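Side-chain contacts in triphenylmethane reductase (Citrobacter sp., PDB 2JL1), which probably reduces triphenylmethane dyes with hydride drawn from NADPH, a reaction of interest for the bioremediation of such dyes: residues E112-L117 with Y252-K257; T144-N149 with E246-I251; R153-T156 with A160-T163. All blocks are in the same frame, centred on the assembly; numbering follows the deposited sequence.

In the fold
The three contacts are nested like brackets along the chain: contact 3 lies inside the loop closed by contact 2, which lies inside the loop closed by contact 1. Contacts 1 and 2 share helix 242-256, with centres about 12 Å apart, and touch where Ile255 meets Phe147. Contact 3 is about 13 Å from contact 2 and 22 Å from contact 1, both between centres, and Tyr252 reaches it through Thr163. Contacts 1 and 2 thus join one helix to parts near NADP, the loop after strand 101-107 of the Rossmann-type sheet and helix 144-147, and probably help shape the cofactor's surroundings; contact 3, at the small two-stranded sheet, lies away from it.

Contact 1 (E112-L117 with Y252-K257); sequences ESIIPL and YDAISK
Ile115, whose CG2 methyl rests on Ala254, also gives its backbone N-H to a doubly held oxygen, Ser113 OG: the Ile115 N to Ser113 OG distance is 3.2 Å, with an almost straight N-H...O angle of 166°. This is an ST turn, set in the loop that leads from strand 101-107 of the Rossmann-type sheet to helix 117-130. The same hydroxyl is hydrogen-bonded to OE2 of Glu259, and the other oxygen of that carboxylate takes the backbone N-H of Ile114. Because Glu259 lies just beyond helix 242-256, one carboxylate fastens the loop to the end of the helix.

With the turn so fixed, Ile114 is directed at the helix, and Ile115 adds its CG2 branch. Ala254 CB meets both, 3.6 Å from Ile115 CG2 and 4.2 Å from Ile114 CG1. Ile114 reaches further with its terminal methyl. Its CG1 lies between the backbone N and the carbonyl carbon (chi1 74°), and the chain beyond is extended, which carries CD1 past the alanine to Lys257. There Ile114 CD1 is 3.8 Å from Lys257 CB and 3.9 Å from Lys257 CD, the two side chains crossing at about a right angle. Ile114 is exposed, whereas Ala254 is buried. The side chain of Ile115 lies about 8 Å from the bound NADP.

The aliphatic part of Lys257 thus serves as a wall for Ile114 while its charged end runs back to Asp253, in the last turn of helix 242-256. An extended chain beyond CG brings Lys257 NZ to 2.8 Å from Asp253 OD1, a salt bridge made to the syn lone pair of that oxygen.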
loop_
_atom_site.group_PDB
_atom_site.type_symbol
_atom_site.label_atom_id
_atom_site.label_comp_id
_atom_site.label_asym_id
_atom_site.label_seq_id
_atom_site.Cartn_x
_atom_site.Cartn_y
_atom_site.Cartn_z
ATOM N N GLU A 112 -2.357 12.244 -6.066
ATOM C CA GLU A 112 -2.804 13.634 -5.896
ATOM C C GLU A 112 -4.212 13.738 -5.352
ATOM O O GLU A 112 -4.744 14.852 -5.165
ATOM C CB GLU A 112 -2.712 14.376 -7.233
ATOM C CG GLU A 112 -1.278 14.700 -7.593
ATOM C CD GLU A 112 -0.569 13.564 -8.300
ATOM O OE1 GLU A 112 -1.218 12.828 -9.082
ATOM O OE2 GLU A 112 0.653 13.423 -8.099
ATOM N N SER A 113 -4.815 12.583 -5.116
ATOM C CA SER A 113 -6.209 12.527 -4.736
ATOM C C SER A 113 -6.452 12.971 -3.299
ATOM O O SER A 113 -5.592 12.823 -2.445
ATOM C CB SER A 113 -6.753 11.122 -4.959
ATOM O OG SER A 113 -8.090 11.046 -4.503
ATOM N N ILE A 114 -7.636 13.530 -3.062
ATOM C CA ILE A 114 -8.054 13.939 -1.749
ATOM C C ILE A 114 -9.220 13.104 -1.208
ATOM O O ILE A 114 -9.796 13.453 -0.184
ATOM C CB ILE A 114 -8.395 15.481 -1.710
ATOM C CG1 ILE A 114 -9.732 15.780 -2.420
ATOM C CG2 ILE A 114 -7.231 16.326 -2.274
ATOM C CD1 ILE A 114 -10.182 17.266 -2.327
ATOM N N ILE A 115 -9.597 12.022 -1.888
ATOM C CA ILE A 115 -10.585 11.097 -1.327
ATOM C C ILE A 115 -9.907 9.830 -0.729
ATOM O O ILE A 115 -8.914 9.337 -1.289
ATOM C CB ILE A 115 -11.654 10.721 -2.342
ATOM C CG1 ILE A 115 -11.066 9.872 -3.452
ATOM C CG2 ILE A 115 -12.311 12.003 -2.931
ATOM C CD1 ILE A 115 -11.952 8.719 -3.860
ATOM N N PRO A 116 -10.405 9.336 0.433
ATOM C CA PRO A 116 -9.778 8.210 1.149
ATOM C C PRO A 116 -9.532 6.934 0.320
ATOM O O PRO A 116 -8.494 6.296 0.486
ATOM C CB PRO A 116 -10.756 7.957 2.305
ATOM C CG PRO A 116 -11.338 9.306 2.582
ATOM C CD PRO A 116 -11.558 9.872 1.195
ATOM N N LEU A 117 -10.453 6.601 -0.584
ATOM C CA LEU A 117 -10.328 5.408 -1.431
ATOM C C LEU A 117 -9.032 5.378 -2.269
ATOM O O LEU A 117 -8.544 4.300 -2.596
ATOM C CB LEU A 117 -11.587 5.204 -2.308
ATOM C CG LEU A 117 -11.563 3.870 -3.082
ATOM C CD1 LEU A 117 -11.712 2.651 -2.154
ATOM C CD2 LEU A 117 -12.588 3.830 -4.205
ATOM N N TYR A 252 -18.886 15.285 -4.932
ATOM C CA TYR A 252 -19.062 16.610 -5.531
ATOM C C TYR A 252 -18.082 17.606 -4.904
ATOM O O TYR A 252 -17.518 18.435 -5.583
ATOM C CB TYR A 252 -20.482 17.117 -5.309
ATOM C CG TYR A 252 -21.560 16.479 -6.164
ATOM C CD1 TYR A 252 -21.310 16.062 -7.475
ATOM C CD2 TYR A 252 -22.859 16.375 -5.678
ATOM C CE1 TYR A 252 -22.326 15.510 -8.263
ATOM C CE2 TYR A 252 -23.890 15.829 -6.452
ATOM C CZ TYR A 252 -23.610 15.399 -7.739
ATOM O OH TYR A 252 -24.629 14.892 -8.493
ATOM N N ASP A 253 -17.864 17.495 -3.603
ATOM C CA ASP A 253 -16.960 18.425 -2.911
ATOM C C ASP A 253 -15.518 18.227 -3.406
ATOM O O ASP A 253 -14.798 19.195 -3.630
ATOM C CB ASP A 253 -17.071 18.244 -1.376
ATOM C CG ASP A 253 -16.199 19.223 -0.610
ATOM O OD1 ASP A 253 -15.171 18.795 -0.061
ATOM O OD2 ASP A 253 -16.521 20.420 -0.576
ATOM N N ALA A 254 -15.109 16.980 -3.606
ATOM C CA ALA A 254 -13.763 16.693 -4.099
ATOM C C ALA A 254 -13.641 17.288 -5.506
ATOM O O ALA A 254 -12.650 17.924 -5.834
ATOM C CB ALA A 254 -13.501 15.151 -4.112
ATOM N N ILE A 255 -14.681 17.093 -6.313
ATOM C CA ILE A 255 -14.732 17.667 -7.657
ATOM C C ILE A 255 -14.593 19.198 -7.601
ATOM O O ILE A 255 -13.775 19.757 -8.353
ATOM C CB ILE A 255 -15.989 17.195 -8.456
ATOM C CG1 ILE A 255 -15.863 15.711 -8.836
ATOM C CG2 ILE A 255 -16.196 18.053 -9.750
ATOM C CD1 ILE A 255 -17.208 15.122 -9.324
ATOM N N SER A 256 -15.327 19.871 -6.685
ATOM C CA SER A 256 -15.199 21.326 -6.547
ATOM C C SER A 256 -13.770 21.752 -6.201
ATOM O O SER A 256 -13.439 22.915 -6.368
ATOM C CB SER A 256 -16.124 21.888 -5.479
ATOM O OG SER A 256 -15.623 21.612 -4.186
ATOM N N LYS A 257 -12.952 20.813 -5.707
ATOM C CA LYS A 257 -11.557 21.091 -5.308
ATOM C C LYS A 257 -10.524 20.541 -6.306
ATOM O O LYS A 257 -9.318 20.467 -5.990
ATOM C CB LYS A 257 -11.292 20.512 -3.900
ATOM C CG LYS A 257 -12.012 21.311 -2.800
ATOM C CD LYS A 257 -12.122 20.552 -1.481
ATOM C CE LYS A 257 -12.839 21.388 -0.424
ATOM N NZ LYS A 257 -13.112 20.508 0.768
#

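Contact 2 (T144-N149 with E246-I251); sequences TDFFVN and EITAAI
Phe146 and Ile251 approach from opposite directions: Ile251 CD1 comes obliquely to the CE2-CZ bond of Phe146, 4.0 Å from each atom. The same CZ is met at the ring edge, near the ring plane, by Thr248 OG1 at 3.7 Å. The helix therefore presents two residues, one turn apart, to the same ring. Phe147 takes the other branch of the isoleucine, with Ile251 CG2 at its edge, 4.0 Å from Phe147 CZ. One isoleucine thus spreads its two methyl ends between neighbouring rings.

The rings are also turned against each other. Phe146 CD2 stands 3.4 Å above the plane of the Phe147 ring, offset toward its rim, and Phe147 CE1 in turn lies in the plane of the Phe146 ring. Different first torsions make this possible. In Phe146 the ring stem runs opposite the backbone N (chi1 -177°), while in Phe147 it lies beside its own N (chi1 -50°), and the two consecutive side chains converge on the helix.

Further out, the weakly bonded helix 144-147 is closed by its own bonds: Thr144 O receives both Phe147 N and Val148 N, and Asp145 O receives Asn149 ND2 at 2.9 Å. It is tied outward by Asp145 OD1 to the backbone N of Arg175, an NADP-binding residue. The contact is thus a helix-to-helix packing in a Rossmann-type, NmrA-like protein, with Phe146 on the cofactor side, its side chain about 5 Å from the bound NADP.

Thr248 OG1 is hydrogen-bonded to Phe244 O within its own helix, and at the Phe146 edge it is in van der Waals contact, perhaps weakly polar. Joined mainly by apolar groups, helix 242-256 backs a segment that borders the cofactor site.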
loop_
_atom_site.group_PDB
_atom_site.type_symbol
_atom_site.label_atom_id
_atom_site.label_comp_id
_atom_site.label_asym_id
_atom_site.label_seq_id
_atom_site.Cartn_x
_atom_site.Cartn_y
_atom_site.Cartn_z
ATOM N N THR A 144 -18.561 8.163 -15.608
ATOM C CA THR A 144 -19.561 9.116 -16.114
ATOM C C THR A 144 -20.967 8.646 -15.714
ATOM O O THR A 144 -21.835 9.466 -15.416
ATOM C CB THR A 144 -19.457 9.221 -17.627
ATOM O OG1 THR A 144 -18.132 9.625 -17.960
ATOM C CG2 THR A 144 -20.465 10.229 -18.214
ATOM N N ASP A 145 -21.154 7.316 -15.666
ATOM C CA ASP A 145 -22.456 6.680 -15.335
ATOM C C ASP A 145 -22.941 7.047 -13.946
ATOM O O ASP A 145 -24.130 6.986 -13.691
ATOM C CB ASP A 145 -22.385 5.128 -15.407
ATOM C CG ASP A 145 -21.532 4.614 -16.554
ATOM O OD1 ASP A 145 -20.344 4.973 -16.646
ATOM O OD2 ASP A 145 -22.037 3.791 -17.358
ATOM N N PHE A 146 -22.023 7.434 -13.054
ATOM C CA PHE A 146 -22.385 7.857 -11.701
ATOM C C PHE A 146 -23.225 9.124 -11.786
ATOM O O PHE A 146 -24.197 9.264 -11.059
ATOM C CB PHE A 146 -21.144 8.077 -10.815
ATOM C CG PHE A 146 -21.472 8.441 -9.388
ATOM C CD1 PHE A 146 -21.954 7.468 -8.503
ATOM C CD2 PHE A 146 -21.322 9.749 -8.934
ATOM C CE1 PHE A 146 -22.271 7.792 -7.187
ATOM C CE2 PHE A 146 -21.655 10.091 -7.617
ATOM C CZ PHE A 146 -22.122 9.098 -6.743
ATOM N N PHE A 147 -22.882 10.003 -12.733
ATOM C CA PHE A 147 -23.514 11.314 -12.884
ATOM C C PHE A 147 -24.602 11.350 -13.991
ATOM O O PHE A 147 -25.540 12.148 -13.952
ATOM C CB PHE A 147 -22.429 12.349 -13.212
ATOM C CG PHE A 147 -21.244 12.306 -12.280
ATOM C CD1 PHE A 147 -21.350 12.795 -10.988
ATOM C CD2 PHE A 147 -20.037 11.743 -12.689
ATOM C CE1 PHE A 147 -20.246 12.768 -10.110
ATOM C CE2 PHE A 147 -18.934 11.703 -11.821
ATOM C CZ PHE A 147 -19.046 12.194 -10.534
ATOM N N VAL A 148 -24.457 10.481 -14.982
ATOM C CA VAL A 148 -25.292 10.532 -16.166
ATOM C C VAL A 148 -25.945 9.166 -16.332
ATOM O O VAL A 148 -25.331 8.218 -16.795
ATOM C CB VAL A 148 -24.475 10.902 -17.424
ATOM C CG1 VAL A 148 -25.380 10.978 -18.652
ATOM C CG2 VAL A 148 -23.731 12.238 -17.228
ATOM N N ASN A 149 -27.207 9.090 -15.936
ATOM C CA ASN A 149 -27.938 7.832 -15.884
ATOM C C ASN A 149 -29.408 8.198 -15.953
ATOM O O ASN A 149 -29.731 9.394 -16.077
ATOM C CB ASN A 149 -27.601 7.040 -14.599
ATOM C CG ASN A 149 -27.719 7.885 -13.335
ATOM O OD1 ASN A 149 -28.785 8.420 -13.024
ATOM N ND2 ASN A 149 -26.616 8.021 -12.610
ATOM N N GLU A 246 -24.322 11.272 1.706
ATOM C CA GLU A 246 -23.059 11.751 2.230
ATOM C C GLU A 246 -21.922 11.454 1.262
ATOM O O GLU A 246 -21.077 12.318 1.042
ATOM C CB GLU A 246 -22.786 11.110 3.599
ATOM C CG GLU A 246 -21.331 11.049 4.013
ATOM C CD GLU A 246 -20.734 12.404 4.307
ATOM O OE1 GLU A 246 -21.441 13.240 4.921
ATOM O OE2 GLU A 246 -19.547 12.620 3.937
ATOM N N ILE A 247 -21.903 10.243 0.694
ATOM C CA ILE A 247 -20.871 9.848 -0.271
ATOM C C ILE A 247 -20.938 10.726 -1.535
ATOM O O ILE A 247 -19.920 11.187 -2.055
ATOM C CB ILE A 247 -21.023 8.357 -0.715
ATOM C CG1 ILE A 247 -21.092 7.396 0.484
ATOM C CG2 ILE A 247 -19.900 7.966 -1.707
ATOM C CD1 ILE A 247 -19.798 7.223 1.283
ATOM N N THR A 248 -22.151 10.942 -2.015
ATOM C CA THR A 248 -22.386 11.733 -3.211
ATOM C C THR A 248 -21.940 13.192 -2.996
ATOM O O THR A 248 -21.216 13.756 -3.823
ATOM C CB THR A 248 -23.865 11.653 -3.586
ATOM O OG1 THR A 248 -24.189 10.277 -3.860
ATOM C CG2 THR A 248 -24.184 12.513 -4.803
ATOM N N ALA A 249 -22.379 13.795 -1.890
ATOM C CA ALA A 249 -21.945 15.156 -1.553
ATOM C C ALA A 249 -20.426 15.216 -1.420
ATOM O O ALA A 249 -19.825 16.241 -1.753
ATOM C CB ALA A 249 -22.598 15.641 -0.287
ATOM N N ALA A 250 -19.796 14.140 -0.935
ATOM C CA ALA A 250 -18.352 14.180 -0.722
ATOM C C ALA A 250 -17.622 14.127 -2.062
ATOM O O ALA A 250 -16.563 14.739 -2.227
ATOM C CB ALA A 250 -17.889 13.048 0.196
ATOM N N ILE A 251 -18.197 13.396 -3.012
ATOM C CA ILE A 251 -17.604 13.271 -4.350
ATOM C C ILE A 251 -17.736 14.620 -5.080
ATOM O O ILE A 251 -16.798 15.060 -5.746
ATOM C CB ILE A 251 -18.254 12.095 -5.143
ATOM C CG1 ILE A 251 -17.712 10.749 -4.615
ATOM C CG2 ILE A 251 -17.963 12.196 -6.637
ATOM C CD1 ILE A 251 -18.513 9.487 -5.137
#

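Contact 3 (R153-T156 with A160-T163); sequences RAST and AIVT. Unlike the reference sequence in segment 153-156: Thr156 (reference Ile).
Ser155 and Ala160 hold each other through side chain and backbone. Ser155 OG lies 3.0 Å from Ala160 O, close enough for a hydrogen bond, although the single hydroxyl proton has another acceptor within reach. Ala160 N makes a weak, bent bond to Ser155 O, at 3.3 Å with an N-H...O angle of only 130°; the same N is also hydrogen-bonded to Ser158 OG, in the last turn of the helix. Ala160 O has a further neighbour in Ser155 CA, at 3.5 Å, as a CA-H...O contact. Lying beside its backbone N (chi1 -73°), the serine oxygen is held facing the strand.

A water extends the link. Val162 N donates to it at 3.1 Å, and Ser155 OG lies 3.5 Å from it, so the water bridges, weakly on the serine side, Ser155 OG and Val162 N.

These bonds close a tight helix-to-strand connection: helix 153-158 runs out and the chain returns as strand 160-163, which pairs in parallel with strand 222-225. Ile161 makes backbone hydrogen bonds to Val222 and Gln224 across that small sheet, apart from the main Rossmann-type sheet and away from the NADP site.

The apolar side of the contact comes from Ile161, whose CG1 lies alongside the serine, 3.7 Å from Ser155 OG and 3.8 Å from Ser155 CB. Beyond it the isoleucine is buried against Leu209 and Leu213 of helix 206-217. Thr156, which differs from the reference sequence, lies on Leu213 as well.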
loop_
_atom_site.group_PDB
_atom_site.type_symbol
_atom_site.label_atom_id
_atom_site.label_comp_id
_atom_site.label_asym_id
_atom_site.label_seq_id
_atom_site.Cartn_x
_atom_site.Cartn_y
_atom_site.Cartn_z
ATOM N N ARG A 153 -33.687 11.997 -15.418
ATOM C CA ARG A 153 -35.116 12.277 -15.662
ATOM C C ARG A 153 -35.693 13.135 -14.556
ATOM O O ARG A 153 -36.541 13.988 -14.806
ATOM C CB ARG A 153 -35.926 10.982 -15.785
ATOM C CG ARG A 153 -35.687 10.265 -17.091
ATOM C CD ARG A 153 -36.238 8.845 -17.079
ATOM N NE ARG A 153 -36.316 8.317 -18.443
ATOM C CZ ARG A 153 -35.400 7.535 -19.025
ATOM N NH1 ARG A 153 -34.301 7.142 -18.379
ATOM N NH2 ARG A 153 -35.601 7.129 -20.272
ATOM N N ALA A 154 -35.232 12.894 -13.333
ATOM C CA ALA A 154 -35.617 13.703 -12.186
ATOM C C ALA A 154 -35.222 15.159 -12.403
ATOM O O ALA A 154 -35.950 16.071 -12.008
ATOM C CB ALA A 154 -34.965 13.159 -10.908
ATOM N N SER A 155 -34.056 15.375 -13.019
ATOM C CA SER A 155 -33.588 16.734 -13.310
ATOM C C SER A 155 -34.359 17.376 -14.461
ATOM O O SER A 155 -34.644 18.573 -14.425
ATOM C CB SER A 155 -32.072 16.753 -13.567
ATOM O OG SER A 155 -31.373 16.569 -12.337
ATOM N N THR A 156 -34.696 16.587 -15.479
ATOM C CA THR A 156 -35.553 17.071 -16.562
ATOM C C THR A 156 -36.897 17.522 -15.984
ATOM O O THR A 156 -37.438 18.547 -16.400
ATOM C CB THR A 156 -35.750 16.010 -17.671
ATOM O OG1 THR A 156 -34.488 15.702 -18.291
ATOM C CG2 THR A 156 -36.753 16.485 -18.736
ATOM N N ALA A 160 -33.664 21.338 -12.846
ATOM C CA ALA A 160 -32.395 21.607 -12.160
ATOM C C ALA A 160 -31.569 20.360 -11.876
ATOM O O ALA A 160 -32.098 19.341 -11.445
ATOM C CB ALA A 160 -32.625 22.339 -10.858
ATOM N N ILE A 161 -30.267 20.471 -12.107
ATOM C CA ILE A 161 -29.285 19.534 -11.568
ATOM C C ILE A 161 -28.693 20.238 -10.351
ATOM O O ILE A 161 -28.133 21.323 -10.493
ATOM C CB ILE A 161 -28.145 19.246 -12.573
ATOM C CG1 ILE A 161 -28.688 18.553 -13.827
ATOM C CG2 ILE A 161 -27.067 18.389 -11.930
ATOM C CD1 ILE A 161 -27.633 18.404 -14.969
ATOM N N VAL A 162 -28.839 19.632 -9.168
ATOM C CA VAL A 162 -28.386 20.227 -7.906
ATOM C C VAL A 162 -27.122 19.497 -7.418
ATOM O O VAL A 162 -27.136 18.266 -7.219
ATOM C CB VAL A 162 -29.529 20.187 -6.820
ATOM C CG1 VAL A 162 -29.086 20.825 -5.503
ATOM C CG2 VAL A 162 -30.764 20.900 -7.315
ATOM N N THR A 163 -26.012 20.226 -7.310
ATOM C CA THR A 163 -24.749 19.645 -6.833
ATOM C C THR A 163 -24.015 20.643 -5.979
ATOM O O THR A 163 -24.253 21.829 -6.082
ATOM C CB THR A 163 -23.750 19.363 -7.999
ATOM O OG1 THR A 163 -23.098 20.583 -8.368
ATOM C CG2 THR A 163 -24.439 18.786 -9.205
HETATM O O HOH W 1 -30.409 16.990 -9.050
#